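Local structure of 4-oxalocrotonate decarboxylase NahK (Pseudomonas putida, 5D2K) at residues Asp140-Thr145 and Glu183-Arg188. The protein catalyses the metal-assisted decarboxylation of 2-oxohex-3-enedioate (4-oxalocrotonate) to 2-oxopent-4-enoate and carbon dioxide, a step in bacterial naphthalene degradation. The protein carries 1 engineered substitution. Numbering follows the deposited sequence.
Sequences DYVIPT and EEVDLR
Val142 spreads its two methyl groups over Val185 and Leu187, one branch for each. Its CG2 meets CG2 of Val185 tip to tip at 3.9 Å, while CG1 lies 4.1 Å from CD2 of Leu187, the two side chains here running alongside one another in opposing senses. The fork is set by chi1 of -49°, which turns CG1 away from the carbonyl carbon and tucks CG2 between that carbon and the backbone N. Valine suits such a place: its branched CB favours the extended backbone of a strand and carries two methyls close to the main chain. On the loop side, in the conformer modelled here, one of two, Val185 makes its closest approach through CG2, whereas Leu187, with its longer side chain, brings in CD2 and also touches Leu182 and Ile117.

The contact joins strand 139-149 of the large mixed sheet to the loop between strands 170-175 and 191-196, within the fumarylacetoacetate hydrolase C-terminal family region. The side chain of Leu187 is about 10 Å from that of Glu116, a magnesium ligand, so the contact lies outside the metal site. No hydrogen bond links residues 140-145 to 183-188; the backbone of Val142 bonds instead to Ala180, earlier in the same connection. Just before Val142, a classic beta bulge sets Asp140 and Tyr141 together opposite Val120 of strand 112-121. Farther along the strand, Thr145 OG1 donates to Ile143 O at 2.9 Å, lying well above the carbonyl plane, a bond that suits threonine as a buried residue with one polar group to satisfy. In the loop, the short carboxylate of Asp186 accepts weakly from Arg188 N through OD1.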
loop_
_atom_site.group_PDB
_atom_site.type_symbol
_atom_site.label_atom_id
_atom_site.label_comp_id
_atom_site.label_asym_id
_atom_site.label_seq_id
_atom_site.Cartn_x
_atom_site.Cartn_y
_atom_site.Cartn_z
ATOM N N ASP A 140 -9.394 13.921 -8.267
ATOM C CA ASP A 140 -8.822 15.238 -8.552
ATOM C C ASP A 140 -7.694 15.105 -9.566
ATOM O O ASP A 140 -7.736 15.708 -10.639
ATOM C CB ASP A 140 -8.321 15.865 -7.239
ATOM C CG ASP A 140 -8.139 17.371 -7.320
ATOM O OD1 ASP A 140 -8.190 17.928 -8.432
ATOM O OD2 ASP A 140 -7.942 17.983 -6.247
ATOM N N TYR A 141 -6.697 14.296 -9.238
ATOM C CA TYR A 141 -5.584 14.059 -10.156
ATOM C C TYR A 141 -4.888 12.740 -9.813
ATOM O O TYR A 141 -5.217 12.084 -8.815
ATOM C CB TYR A 141 -4.592 15.233 -10.128
ATOM C CG TYR A 141 -4.046 15.585 -8.757
ATOM C CD1 TYR A 141 -4.754 16.423 -7.896
ATOM C CD2 TYR A 141 -2.816 15.101 -8.336
ATOM C CE1 TYR A 141 -4.257 16.752 -6.640
ATOM C CE2 TYR A 141 -2.305 15.424 -7.081
ATOM C CZ TYR A 141 -3.032 16.248 -6.244
ATOM O OH TYR A 141 -2.526 16.565 -5.003
ATOM N N VAL A 142 -3.944 12.344 -10.659
ATOM C CA VAL A 142 -3.250 11.072 -10.501
ATOM C C VAL A 142 -1.759 11.316 -10.250
ATOM O O VAL A 142 -1.225 12.341 -10.679
ATOM C CB VAL A 142 -3.455 10.176 -11.735
ATOM C CG1 VAL A 142 -4.948 10.121 -12.088
ATOM C CG2 VAL A 142 -2.633 10.685 -12.909
ATOM N N ILE A 143 -1.120 10.386 -9.533
ATOM C CA ILE A 143 0.279 10.513 -9.122
ATOM C C ILE A 143 1.050 9.211 -9.310
ATOM O O ILE A 143 0.771 8.231 -8.621
ATOM C CB ILE A 143 0.388 10.919 -7.636
ATOM C CG1 ILE A 143 -0.267 12.282 -7.393
ATOM C CG2 ILE A 143 1.841 10.932 -7.179
ATOM C CD1 ILE A 143 -0.302 12.666 -5.931
ATOM N N PRO A 144 2.028 9.196 -10.240
ATOM C CA PRO A 144 2.913 8.023 -10.335
ATOM C C PRO A 144 3.596 7.774 -8.996
ATOM O O PRO A 144 4.136 8.716 -8.417
ATOM C CB PRO A 144 3.919 8.431 -11.411
ATOM C CG PRO A 144 3.120 9.343 -12.317
ATOM C CD PRO A 144 2.286 10.163 -11.323
ATOM N N THR A 145 3.526 6.543 -8.491
ATOM C CA THR A 145 4.013 6.243 -7.146
ATOM C C THR A 145 4.662 4.868 -7.094
ATOM O O THR A 145 4.070 3.882 -7.538
ATOM C CB THR A 145 2.867 6.266 -6.101
ATOM O OG1 THR A 145 2.142 7.495 -6.189
ATOM C CG2 THR A 145 3.406 6.113 -4.677
ATOM N N GLU A 183 -8.888 13.188 -16.586
ATOM C CA GLU A 183 -9.385 13.185 -17.959
ATOM C C GLU A 183 -8.252 13.109 -18.984
ATOM O O GLU A 183 -8.471 12.757 -20.143
ATOM C CB GLU A 183 -10.245 14.421 -18.222
ATOM C CG GLU A 183 -9.460 15.711 -18.360
ATOM C CD GLU A 183 -10.360 16.902 -18.630
ATOM O OE1 GLU A 183 -11.580 16.694 -18.813
ATOM O OE2 GLU A 183 -9.852 18.042 -18.660
ATOM N N GLU A 184 -7.035 13.450 -18.551
ATOM C CA GLU A 184 -5.855 13.421 -19.420
ATOM C C GLU A 184 -5.126 12.079 -19.431
ATOM O O GLU A 184 -4.204 11.871 -20.223
ATOM C CB GLU A 184 -4.837 14.478 -18.991
ATOM C CG GLU A 184 -5.320 15.906 -18.947
ATOM C CD GLU A 184 -4.234 16.821 -18.403
ATOM O OE1 GLU A 184 -4.359 17.298 -17.254
ATOM O OE2 GLU A 184 -3.237 17.037 -19.120
ATOM N N VAL A 185 -5.504 11.188 -18.524
ATOM C CA VAL A 185 -4.782 9.934 -18.319
ATOM C C VAL A 185 -5.722 8.729 -18.342
ATOM O O VAL A 185 -6.684 8.666 -17.567
ATOM C CB VAL A 185 -4.025 9.925 -16.968
ATOM C CG1 VAL A 185 -3.079 8.719 -16.894
ATOM C CG2 VAL A 185 -3.254 11.233 -16.758
ATOM N N ASP A 186 -5.435 7.769 -19.210
ATOM C CA ASP A 186 -6.187 6.521 -19.238
ATOM C C ASP A 186 -5.537 5.547 -18.262
ATOM O O ASP A 186 -4.490 4.970 -18.558
ATOM C CB ASP A 186 -6.217 5.945 -20.656
ATOM C CG ASP A 186 -7.132 4.730 -20.789
ATOM O OD1 ASP A 186 -7.243 3.930 -19.837
ATOM O OD2 ASP A 186 -7.744 4.569 -21.869
ATOM N N LEU A 187 -6.140 5.373 -17.093
ATOM C CA LEU A 187 -5.529 4.522 -16.072
ATOM C C LEU A 187 -5.597 3.043 -16.418
ATOM O O LEU A 187 -4.847 2.241 -15.860
ATOM C CB LEU A 187 -6.191 4.760 -14.713
ATOM C CG LEU A 187 -5.997 6.175 -14.170
ATOM C CD1 LEU A 187 -6.671 6.313 -12.807
ATOM C CD2 LEU A 187 -4.508 6.536 -14.086
ATOM N N ARG A 188 -6.496 2.676 -17.328
ATOM C CA ARG A 188 -6.616 1.272 -17.722
ATOM C C ARG A 188 -5.466 0.854 -18.634
ATOM O O ARG A 188 -4.913 -0.248 -18.492
ATOM C CB ARG A 188 -7.960 1.022 -18.422
ATOM C CG ARG A 188 -8.196 -0.441 -18.775
ATOM C CD ARG A 188 -9.515 -0.618 -19.529
ATOM N NE ARG A 188 -9.513 0.058 -20.824
ATOM C CZ ARG A 188 -9.219 -0.536 -21.977
ATOM N NH1 ARG A 188 -8.872 -1.815 -21.998
ATOM N NH2 ARG A 188 -9.265 0.151 -23.109
#